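Side-chain contacts in pseudoalteromonas arctica PAMC 21717 (Pseudoalteromonas arctica, PDB 5YL7), which cleaves peptide bonds in proteins as a cold-active serine protease of the subtilase family: residues 5-8 against 9-12; 109-112 against 113-116; 247-251 against 252-256. All coordinates share one frame; numbering follows the deposited sequence.

Contact 1: residues 5-8 against 9-12. With CA (calcium ion), chain C.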
ATOM      1  N   ASP A   5       5.587 -12.876 -16.265  1.00  9.12           N
ATOM      2  CA  ASP A   5       4.246 -13.114 -15.803  1.00  9.08           C
ATOM      3  C   ASP A   5       3.212 -12.770 -16.881  1.00  8.49           C
ATOM      4  O   ASP A   5       3.303 -11.683 -17.443  1.00  9.59           O
ATOM      5  CB  ASP A   5       4.028 -12.314 -14.494  1.00  9.17           C
ATOM      6  CG  ASP A   5       5.091 -12.611 -13.479  1.00  7.85           C
ATOM      7  OD1 ASP A   5       6.204 -12.110 -13.658  1.00  8.88           O
ATOM      8  OD2 ASP A   5       4.896 -13.402 -12.535  1.00  8.34           O
ATOM      9  N   PRO A   6       2.211 -13.631 -17.099  1.00  8.04           N
ATOM     10  CA  PRO A   6       1.377 -13.447 -18.269  1.00  9.06           C
ATOM     11  C   PRO A   6       0.481 -12.241 -18.189  1.00 10.13           C
ATOM     12  O   PRO A   6       0.027 -11.737 -19.211  1.00 12.82           O
ATOM     13  CB  PRO A   6       0.568 -14.734 -18.336  1.00  9.66           C
ATOM     14  CG  PRO A   6       0.683 -15.288 -16.892  1.00 10.84           C
ATOM     15  CD  PRO A   6       2.025 -14.951 -16.435  1.00  8.56           C
ATOM     16  N   ARG A   7       0.142 -11.746 -16.991  1.00  8.60           N
ATOM     17  CA  ARG A   7      -0.623 -10.522 -16.864  1.00  8.34           C
ATOM     18  C   ARG A   7       0.211  -9.249 -16.779  1.00  7.57           C
ATOM     19  O   ARG A   7      -0.375  -8.157 -16.626  1.00  8.04           O
ATOM     20  CB  ARG A   7      -1.585 -10.616 -15.675  1.00  8.14           C
ATOM     21  CG  ARG A   7      -2.538 -11.760 -15.748  1.00  9.41           C
ATOM     22  CD  ARG A   7      -3.471 -11.696 -16.869  1.00  9.90           C
ATOM     23  NE  ARG A   7      -4.416 -10.627 -16.773  1.00 10.23           N
ATOM     24  CZ  ARG A   7      -5.536 -10.618 -16.116  1.00 10.04           C
ATOM     25  NH1 ARG A   7      -5.928 -11.616 -15.339  1.00 11.88           N
ATOM     26  NH2 ARG A   7      -6.318  -9.522 -16.176  1.00 11.76           N
ATOM     27  N   PHE A   8       1.513  -9.296 -16.852  1.00  8.34           N
ATOM     28  CA  PHE A   8       2.361  -8.095 -16.815  1.00  8.67           C
ATOM     29  C   PHE A   8       1.932  -7.091 -17.798  1.00  9.03           C
ATOM     30  O   PHE A   8       1.865  -5.897 -17.486  1.00  8.16           O
ATOM     31  CB  PHE A   8       3.824  -8.452 -16.997  1.00  9.34           C
ATOM     32  CG  PHE A   8       4.716  -7.258 -16.991  1.00  9.11           C
ATOM     33  CD1 PHE A   8       5.066  -6.578 -15.837  1.00  9.97           C
ATOM     34  CD2 PHE A   8       5.164  -6.776 -18.208  1.00 13.27           C
ATOM     35  CE1 PHE A   8       5.862  -5.450 -15.942  1.00 11.38           C
ATOM     36  CE2 PHE A   8       5.943  -5.684 -18.292  1.00 14.52           C
ATOM     37  CZ  PHE A   8       6.295  -5.016 -17.180  1.00 11.84           C
ATOM     38  N   ASP A   9       1.606  -7.475 -19.031  1.00  9.63           N
ATOM     39  CA  ASP A   9       1.249  -6.485 -19.995  1.00 10.58           C
ATOM     40  C   ASP A   9      -0.017  -5.708 -19.649  1.00  9.09           C
ATOM     41  O   ASP A   9      -0.190  -4.547 -20.060  1.00 11.42           O
ATOM     42  CB  ASP A   9       1.047  -7.111 -21.433  1.00 15.11           C
ATOM     43  CG  ASP A   9       2.366  -7.443 -22.104  1.00 22.11           C
ATOM     44  OD1 ASP A   9       3.496  -7.113 -21.632  1.00 22.47           O
ATOM     45  OD2 ASP A   9       2.225  -8.161 -23.117  1.00 26.56           O
ATOM     46  N   ASP A  10      -0.923  -6.312 -18.879  1.00  7.98           N
ATOM     47  CA  ASP A  10      -2.105  -5.638 -18.382  1.00  8.14           C
ATOM     48  C   ASP A  10      -1.767  -4.622 -17.239  1.00  7.47           C
ATOM     49  O   ASP A  10      -2.582  -3.748 -16.969  1.00  7.52           O
ATOM     50  CB  ASP A  10      -3.167  -6.660 -17.859  1.00  8.90           C
ATOM     51  CG  ASP A  10      -3.822  -7.521 -18.948  1.00 10.53           C
ATOM     52  OD1 ASP A  10      -3.926  -6.968 -20.056  1.00 12.67           O
ATOM     53  OD2 ASP A  10      -4.128  -8.679 -18.663  1.00 13.77           O
ATOM     54  N   GLN A  11      -0.593  -4.775 -16.661  1.00  6.20           N
ATOM     55  CA  GLN A  11      -0.177  -3.897 -15.561  1.00  6.26           C
ATOM     56  C   GLN A  11       0.539  -2.683 -16.137  1.00  5.56           C
ATOM     57  O   GLN A  11       1.677  -2.394 -15.936  1.00  6.09           O
ATOM     58  CB  GLN A  11       0.729  -4.681 -14.583  1.00  5.96           C
ATOM     59  CG  GLN A  11      -0.053  -5.782 -13.885  1.00  6.55           C
ATOM     60  CD  GLN A  11       0.740  -6.517 -12.866  1.00  5.91           C
ATOM     61  OE1 GLN A  11       1.711  -7.232 -13.165  1.00  6.34           O
ATOM     62  NE2 GLN A  11       0.377  -6.318 -11.580  1.00  6.17           N
ATOM     63  N   TRP A  12      -0.306  -1.863 -16.835  1.00  5.98           N
ATOM     64  CA  TRP A  12       0.173  -0.644 -17.501  1.00  6.03           C
ATOM     65  C   TRP A  12       0.938   0.278 -16.560  1.00  5.15           C
ATOM     66  O   TRP A  12       1.839   1.029 -16.933  1.00  6.50           O
ATOM     67  CB  TRP A  12      -1.013   0.125 -18.131  1.00  6.17           C
ATOM     68  CG  TRP A  12      -2.108   0.470 -17.174  1.00  5.75           C
ATOM     69  CD1 TRP A  12      -3.224  -0.199 -16.902  1.00  5.79           C
ATOM     70  CD2 TRP A  12      -2.118   1.629 -16.294  1.00  5.78           C
ATOM     71  NE1 TRP A  12      -3.924   0.397 -15.901  1.00  5.62           N
ATOM     72  CE2 TRP A  12      -3.256   1.524 -15.503  1.00  5.86           C
ATOM     73  CE3 TRP A  12      -1.282   2.730 -16.096  1.00  5.76           C
ATOM     74  CZ2 TRP A  12      -3.572   2.471 -14.491  1.00  5.88           C
ATOM     75  CZ3 TRP A  12      -1.607   3.648 -15.097  1.00  6.72           C
ATOM     76  CH2 TRP A  12      -2.736   3.522 -14.335  1.00  6.15           C
TER
HETATM   77 CA    CA C 801       3.381 -13.877 -10.793  1.00  6.54          CA
HETATM   78  O   HOH W   1       3.011 -10.201 -19.852  1.00 27.08           O
HETATM   79  O   HOH W   2       1.887  -9.974 -20.363  1.00 22.87           O
HETATM   80  O   HOH W   3      -2.749 -10.270 -20.379  1.00 32.19           O
HETATM   81  O   HOH W   4      -0.870  -9.161 -20.139  1.00 34.42           O
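Arg7 pairs with Asp10 where a type I beta turn, Asp5 to Phe8, runs into a short 3-10 turn ahead of helix 12-15. The ionic part is one salt bridge. Arg7 NE donates to Asp10 OD2 at 2.7 Å, and OD2 sits at the edge of the guanidinium, close to its plane. The oxygen uses its anti lone pair, turned away from OD1. Guanidinium and carboxylate planes stand 85° apart, and the bridge runs through OD2 by way of NE. Bends in the Arg7 chain at chi2 (-64°) and chi3 (-67°) fold NE back toward the carboxylate. A water that donates to Asp10 OD2 at 2.7 Å gives this oxygen a second grip.

The backbone bonds wind the turn onward. Phe8 N donates to Asp5 O at 3.0 Å, and Gln11 N donates to Phe8 O at 2.8 Å. Asp10 N reaches Arg7 O only weakly.

Nonpolar contact is local. Gln11 CB rests 3.3 Å from Phe8 O, while the Phe8 ring turns off to meet Tyr15. The amide of Gln11 is bonded further away: OE1 accepts from Ala119 N and NE2 donates to Leu259 O.

Metal binding anchors the start of the turn. Asp5 OD1 accepts from Asn113 N, and Asp5 OD2 binds the calcium ion at 2.4 Å.

Contact 2: residues 109-112 against 113-116. With CA (calcium ion), chain C.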
ATOM      1  N   ALA A 109       4.572  -6.792  -3.674  1.00  5.39           N
ATOM      2  CA  ALA A 109       5.473  -7.948  -3.760  1.00  5.20           C
ATOM      3  C   ALA A 109       4.768  -9.236  -4.248  1.00  5.23           C
ATOM      4  O   ALA A 109       5.170 -10.326  -3.834  1.00  6.10           O
ATOM      5  CB  ALA A 109       6.192  -8.139  -2.454  1.00  6.63           C
ATOM      6  N   ALA A 110       3.898  -9.187  -5.248  1.00  4.96           N
ATOM      7  CA  ALA A 110       3.465 -10.410  -5.911  1.00  5.46           C
ATOM      8  C   ALA A 110       4.715 -11.131  -6.411  1.00  6.35           C
ATOM      9  O   ALA A 110       5.700 -10.569  -6.848  1.00  6.07           O
ATOM     10  CB  ALA A 110       2.544 -10.164  -7.065  1.00  5.99           C
ATOM     11  N   VAL A 111       4.567 -12.474  -6.393  1.00  6.35           N
ATOM     12  CA  VAL A 111       5.636 -13.355  -6.878  1.00  7.08           C
ATOM     13  C   VAL A 111       5.796 -13.177  -8.366  1.00  5.80           C
ATOM     14  O   VAL A 111       4.809 -13.257  -9.094  1.00  6.69           O
ATOM     15  CB  VAL A 111       5.336 -14.782  -6.499  1.00  7.52           C
ATOM     16  CG1 VAL A 111       6.487 -15.683  -7.094  1.00  9.18           C
ATOM     17  CG2 VAL A 111       5.192 -15.039  -5.004  1.00  7.83           C
ATOM     18  N   THR A 112       6.980 -12.862  -8.808  1.00  5.97           N
ATOM     19  CA  THR A 112       7.268 -12.414 -10.144  1.00  7.20           C
ATOM     20  C   THR A 112       8.246 -13.431 -10.823  1.00  8.15           C
ATOM     21  O   THR A 112       9.048 -14.058 -10.175  1.00  9.45           O
ATOM     22  CB  THR A 112       7.808 -10.997 -10.069  1.00  6.87           C
ATOM     23  OG1 THR A 112       6.752 -10.190  -9.476  1.00  7.50           O
ATOM     24  CG2 THR A 112       8.141 -10.379 -11.374  1.00  7.37           C
ATOM     25  N   ASN A 113       8.104 -13.454 -12.153  1.00  8.70           N
ATOM     26  CA  ASN A 113       8.938 -14.393 -12.982  1.00 10.42           C
ATOM     27  C   ASN A 113       8.623 -15.761 -12.672  1.00 12.21           C
ATOM     28  O   ASN A 113       9.491 -16.651 -12.894  1.00 14.21           O
ATOM     29  CB  ASN A 113      10.418 -14.112 -12.819  1.00 11.91           C
ATOM     30  CG  ASN A 113      10.815 -13.071 -13.704  1.00 15.20           C
ATOM     31  OD1 ASN A 113      10.438 -13.094 -14.898  1.00 19.44           O
ATOM     32  ND2 ASN A 113      11.686 -12.205 -13.193  1.00 18.68           N
ATOM     33  N   ASN A 114       7.413 -16.090 -12.239  1.00  8.65           N
ATOM     34  CA  ASN A 114       6.948 -17.450 -11.988  1.00  9.34           C
ATOM     35  C   ASN A 114       5.984 -17.958 -13.055  1.00  8.44           C
ATOM     36  O   ASN A 114       5.294 -18.937 -12.856  1.00 10.55           O
ATOM     37  CB  ASN A 114       6.387 -17.637 -10.564  1.00  8.68           C
ATOM     38  CG  ASN A 114       5.100 -16.824 -10.336  1.00  7.06           C
ATOM     39  OD1 ASN A 114       4.828 -15.847 -11.061  1.00  8.70           O
ATOM     40  ND2 ASN A 114       4.295 -17.245  -9.393  1.00  8.06           N
ATOM     41  N   GLY A 115       5.856 -17.225 -14.162  1.00  9.25           N
ATOM     42  CA  GLY A 115       5.021 -17.660 -15.220  1.00  9.78           C
ATOM     43  C   GLY A 115       3.584 -17.709 -15.007  1.00 10.19           C
ATOM     44  O   GLY A 115       2.763 -18.335 -15.722  1.00 12.15           O
ATOM     45  N   GLU A 116       3.123 -16.991 -13.922  1.00 10.19           N
ATOM     46  CA  GLU A 116       1.780 -17.072 -13.419  1.00 10.46           C
ATOM     47  C   GLU A 116       1.287 -15.645 -13.039  1.00  8.00           C
ATOM     48  O   GLU A 116       2.087 -14.938 -12.436  1.00  7.77           O
ATOM     49  CB  GLU A 116       1.703 -17.938 -12.144  1.00 12.86           C
ATOM     50  CG  GLU A 116       0.352 -18.150 -11.592  1.00 15.59           C
ATOM     51  CD  GLU A 116       0.364 -19.151 -10.404  1.00 19.42           C
ATOM     52  OE1 GLU A 116      -0.741 -19.297  -9.817  1.00 20.14           O
ATOM     53  OE2 GLU A 116       1.471 -19.711 -10.076  1.00 21.64           O
TER
HETATM   54 CA    CA C 801       3.381 -13.877 -10.793  1.00  6.54          CA
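Val111 O and Asn114 OD1 grip the same calcium ion, at 2.3 Å and 2.5 Å. Glu116 O adds a third bond from this loop, also at 2.3 Å. Four more bonds come from Asp5 OD2, both carboxylate oxygens of Asp49, and Val118 O. The ion therefore has seven oxygen ligands. Val111 O and Asn114 OD1 lie 3.3 Å apart as co-ligands. The metal brings these two acceptors together, and its positive charge probably offsets their mutual repulsion.

The side chain of Asn114 turns inward across the loop. Its CG sits between the backbone N and the carbonyl carbon, a crowded position, and this chi1 of 66° brings OD1 round to the metal. The other branch of the amide meets Val111. Val111 CG1 lies 3.5 Å from Asn114 ND2, and the two side chains cross at about a right angle. ND2 also has a hydrogen-bond partner beyond this loop, and the methyl contact comes in addition to it.

Thr112 fixes the chain just before the bend. Its OG1 donates to Ala110 O at 2.9 Å, approaching from above the carbonyl plane. The side chain also touches Asp5 and Tyr123. Asn113 then takes a positive phi (64°), as does Gly115 (67°), and the chain curls round the ion. The polar end of Asn113 has its main partner in Asn4.

The loop follows helix 100-109. Three backbone carbonyls (Val111, Glu116 and Val118) and one asparagine oxygen, joined by an aspartate near the N-terminus and a bidentate Asp49, resemble the strong calcium site of the subtilisins, and this is probably its counterpart.

Contact 3: residues 247-251 against 252-256; sequences GAQSF and ANDSE
Asp254 lies against the Phe251 ring at the end of a type II beta turn, Phe251 to Asp254, in the loop between strands 242-245 and 258-263. Its CB sits over the centre of one ring face, 3.5 Å from the centroid, in a CH-pi contact. The same CB is near Phe251 O, which accepts from Asp254 N at 3.2 Å and closes the turn. A chi1 of 176° carries CG out over the ring, 3.3 Å from Phe251 CE1. The carboxylate lies nearly parallel to the ring, 8° off, and stacks on it.

At the tip the two oxygens part company. OD1 accepts from Glu256 N at 2.9 Å, met from above the carboxylate plane, and this makes an Asx turn. OD2 turns back across the loop and accepts from Ser250 N at 2.9 Å on its anti lone pair. A water donates to OD2 at 2.7 Å and also bonds Ser250 OG.

The backbone of Asp254 is held too. Gln249 NE2 donates to Asp254 O at 2.9 Å, almost straight (175°), in the carbonyl plane and on a lone pair. Beyond the loop, Glu256 OE2 forms a salt bridge with Arg226. With an alanine here the carboxylate is gone, and Ser250 N and Glu256 N would probably be left without this acceptor. A single buried carboxylate thus ties both limbs of the loop together. Two backbone N-H groups and a water would probably stabilise its negative charge, which is consistent with it staying ionised despite burial.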
ATOM      1  N   GLY A 247      -5.013   4.459 -10.815  1.00  5.55           N
ATOM      2  CA  GLY A 247      -6.076   4.081 -11.761  1.00  5.43           C
ATOM      3  C   GLY A 247      -7.273   4.980 -11.724  1.00  5.79           C
ATOM      4  O   GLY A 247      -7.543   5.676 -10.753  1.00  6.73           O
ATOM      5  N   ALA A 248      -7.969   4.989 -12.848  1.00  6.39           N
ATOM      6  CA  ALA A 248      -9.209   5.801 -12.990  1.00  6.45           C
ATOM      7  C   ALA A 248     -10.212   4.975 -13.756  1.00  6.60           C
ATOM      8  O   ALA A 248     -10.144   5.008 -15.031  1.00  8.15           O
ATOM      9  CB  ALA A 248      -8.914   7.129 -13.591  1.00  6.95           C
ATOM     10  N   GLN A 249     -11.113   4.306 -13.061  1.00  6.44           N
ATOM     11  CA  GLN A 249     -12.063   3.382 -13.635  1.00  7.24           C
ATOM     12  C   GLN A 249     -13.389   4.047 -13.816  1.00  7.06           C
ATOM     13  O   GLN A 249     -13.757   4.991 -13.093  1.00  8.29           O
ATOM     14  CB  GLN A 249     -12.223   2.198 -12.673  1.00  7.79           C
ATOM     15  CG  GLN A 249     -10.952   1.328 -12.498  1.00  7.38           C
ATOM     16  CD  GLN A 249     -11.211   0.226 -11.515  1.00  7.61           C
ATOM     17  OE1 GLN A 249     -11.634   0.455 -10.383  1.00  8.96           O
ATOM     18  NE2 GLN A 249     -10.984  -1.064 -11.929  1.00  7.29           N
ATOM     19  N   SER A 250     -14.198   3.509 -14.748  1.00  7.68           N
ATOM     20  CA  SER A 250     -15.568   4.000 -14.931  1.00  7.43           C
ATOM     21  C   SER A 250     -16.576   2.917 -14.731  1.00  8.71           C
ATOM     22  O   SER A 250     -17.792   3.155 -14.838  1.00  9.44           O
ATOM     23  CB  SER A 250     -15.760   4.755 -16.235  1.00  8.26           C
ATOM     24  OG  SER A 250     -15.752   3.887 -17.373  1.00  8.50           O
ATOM     25  N   PHE A 251     -16.141   1.684 -14.358  1.00  8.75           N
ATOM     26  CA  PHE A 251     -17.050   0.563 -14.078  1.00  9.99           C
ATOM     27  C   PHE A 251     -16.254  -0.476 -13.273  1.00 10.69           C
ATOM     28  O   PHE A 251     -15.007  -0.399 -13.226  1.00  9.63           O
ATOM     29  CB  PHE A 251     -17.652  -0.005 -15.348  1.00  9.72           C
ATOM     30  CG  PHE A 251     -16.694  -0.557 -16.306  1.00  9.62           C
ATOM     31  CD1 PHE A 251     -16.050   0.160 -17.281  1.00  9.61           C
ATOM     32  CD2 PHE A 251     -16.415  -1.975 -16.310  1.00 10.31           C
ATOM     33  CE1 PHE A 251     -15.166  -0.311 -18.153  1.00 10.29           C
ATOM     34  CE2 PHE A 251     -15.531  -2.451 -17.194  1.00 10.80           C
ATOM     35  CZ  PHE A 251     -14.930  -1.665 -18.113  1.00 10.67           C
ATOM     36  N   ALA A 252     -16.973  -1.434 -12.662  1.00 13.86           N
ATOM     37  CA  ALA A 252     -16.270  -2.394 -11.790  1.00 12.67           C
ATOM     38  C   ALA A 252     -15.356  -3.285 -12.589  1.00 10.49           C
ATOM     39  O   ALA A 252     -15.646  -3.771 -13.616  1.00 12.44           O
ATOM     40  CB  ALA A 252     -17.298  -3.199 -10.960  1.00 16.38           C
ATOM     41  N   ASN A 253     -14.149  -3.411 -12.041  1.00 10.52           N
ATOM     42  CA  ASN A 253     -13.111  -4.241 -12.656  1.00  9.22           C
ATOM     43  C   ASN A 253     -12.656  -3.779 -14.023  1.00  7.66           C
ATOM     44  O   ASN A 253     -12.047  -4.505 -14.773  1.00  9.46           O
ATOM     45  CB  ASN A 253     -13.553  -5.762 -12.748  1.00 10.21           C
ATOM     46  CG  ASN A 253     -12.380  -6.677 -12.742  1.00 11.20           C
ATOM     47  OD1 ASN A 253     -11.427  -6.474 -11.998  1.00  9.74           O
ATOM     48  ND2 ASN A 253     -12.430  -7.743 -13.519  1.00 14.36           N
ATOM     49  N   ASP A 254     -12.875  -2.478 -14.333  1.00  7.72           N
ATOM     50  CA  ASP A 254     -12.370  -1.884 -15.565  1.00  7.39           C
ATOM     51  C   ASP A 254     -10.842  -2.017 -15.645  1.00  7.30           C
ATOM     52  O   ASP A 254     -10.143  -1.625 -14.667  1.00  6.70           O
ATOM     53  CB  ASP A 254     -12.806  -0.377 -15.489  1.00  6.88           C
ATOM     54  CG  ASP A 254     -12.326   0.524 -16.613  1.00  6.72           C
ATOM     55  OD1 ASP A 254     -11.621   0.113 -17.513  1.00  8.17           O
ATOM     56  OD2 ASP A 254     -12.762   1.726 -16.462  1.00  8.05           O
ATOM     57  N   SER A 255     -10.269  -2.426 -16.781  1.00  6.96           N
ATOM     58  CA  SER A 255      -8.889  -2.606 -16.979  1.00  7.17           C
ATOM     59  C   SER A 255      -8.055  -1.343 -16.985  1.00  6.95           C
ATOM     60  O   SER A 255      -6.819  -1.385 -17.043  1.00  7.98           O
ATOM     61  CB  SER A 255      -8.582  -3.515 -18.144  1.00  8.53           C
ATOM     62  OG  SER A 255      -9.070  -2.863 -19.340  1.00 10.23           O
ATOM     63  N   GLU A 256      -8.749  -0.195 -16.967  1.00  6.68           N
ATOM     64  CA  GLU A 256      -8.053   1.078 -16.700  1.00  6.92           C
ATOM     65  C   GLU A 256      -7.545   1.161 -15.246  1.00  6.76           C
ATOM     66  O   GLU A 256      -6.742   2.046 -14.896  1.00  7.50           O
ATOM     67  CB  GLU A 256      -8.956   2.284 -16.962  1.00  7.73           C
ATOM     68  CG  GLU A 256      -9.344   2.481 -18.433  1.00  8.65           C
ATOM     69  CD  GLU A 256      -8.191   2.795 -19.260  1.00  9.48           C
ATOM     70  OE1 GLU A 256      -7.714   3.978 -19.181  1.00 12.84           O
ATOM     71  OE2 GLU A 256      -7.564   1.967 -19.887  1.00 12.00           O
TER
HETATM   72  O   HOH W   5      -6.505   4.701 -15.295  1.00  7.79           O
HETATM   73  O   HOH W   6      -8.176   5.748 -17.138  1.00 10.86           O
HETATM   74  O   HOH W   7     -13.344  -1.788  -9.675  1.00 21.22           O
HETATM   75  O   HOH W   8     -13.172   3.653 -18.239  1.00 10.54           O

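How the contacts relate
Contacts 1 and 2 share one calcium ion: the N-terminal turn supplies an aspartate side chain, and the loop after helix 100-109 supplies two carbonyls and an asparagine oxygen. Contact 3 has no atom near this ion. It belongs to the loop between strands 242-245 and 258-263 and meets contact 1 through Trp12, whose CZ2 lies 3.2 Å from Glu256 O. Contacts 2 and 3 do not touch; their nearest atoms are about 15 Å apart. Contact 2 is a surface site ruled by metal bonds. Contacts 1 and 3 are partly buried, one built on a salt bridge, the other on a carboxylate bonded to backbone N-H groups and stacked on a ring.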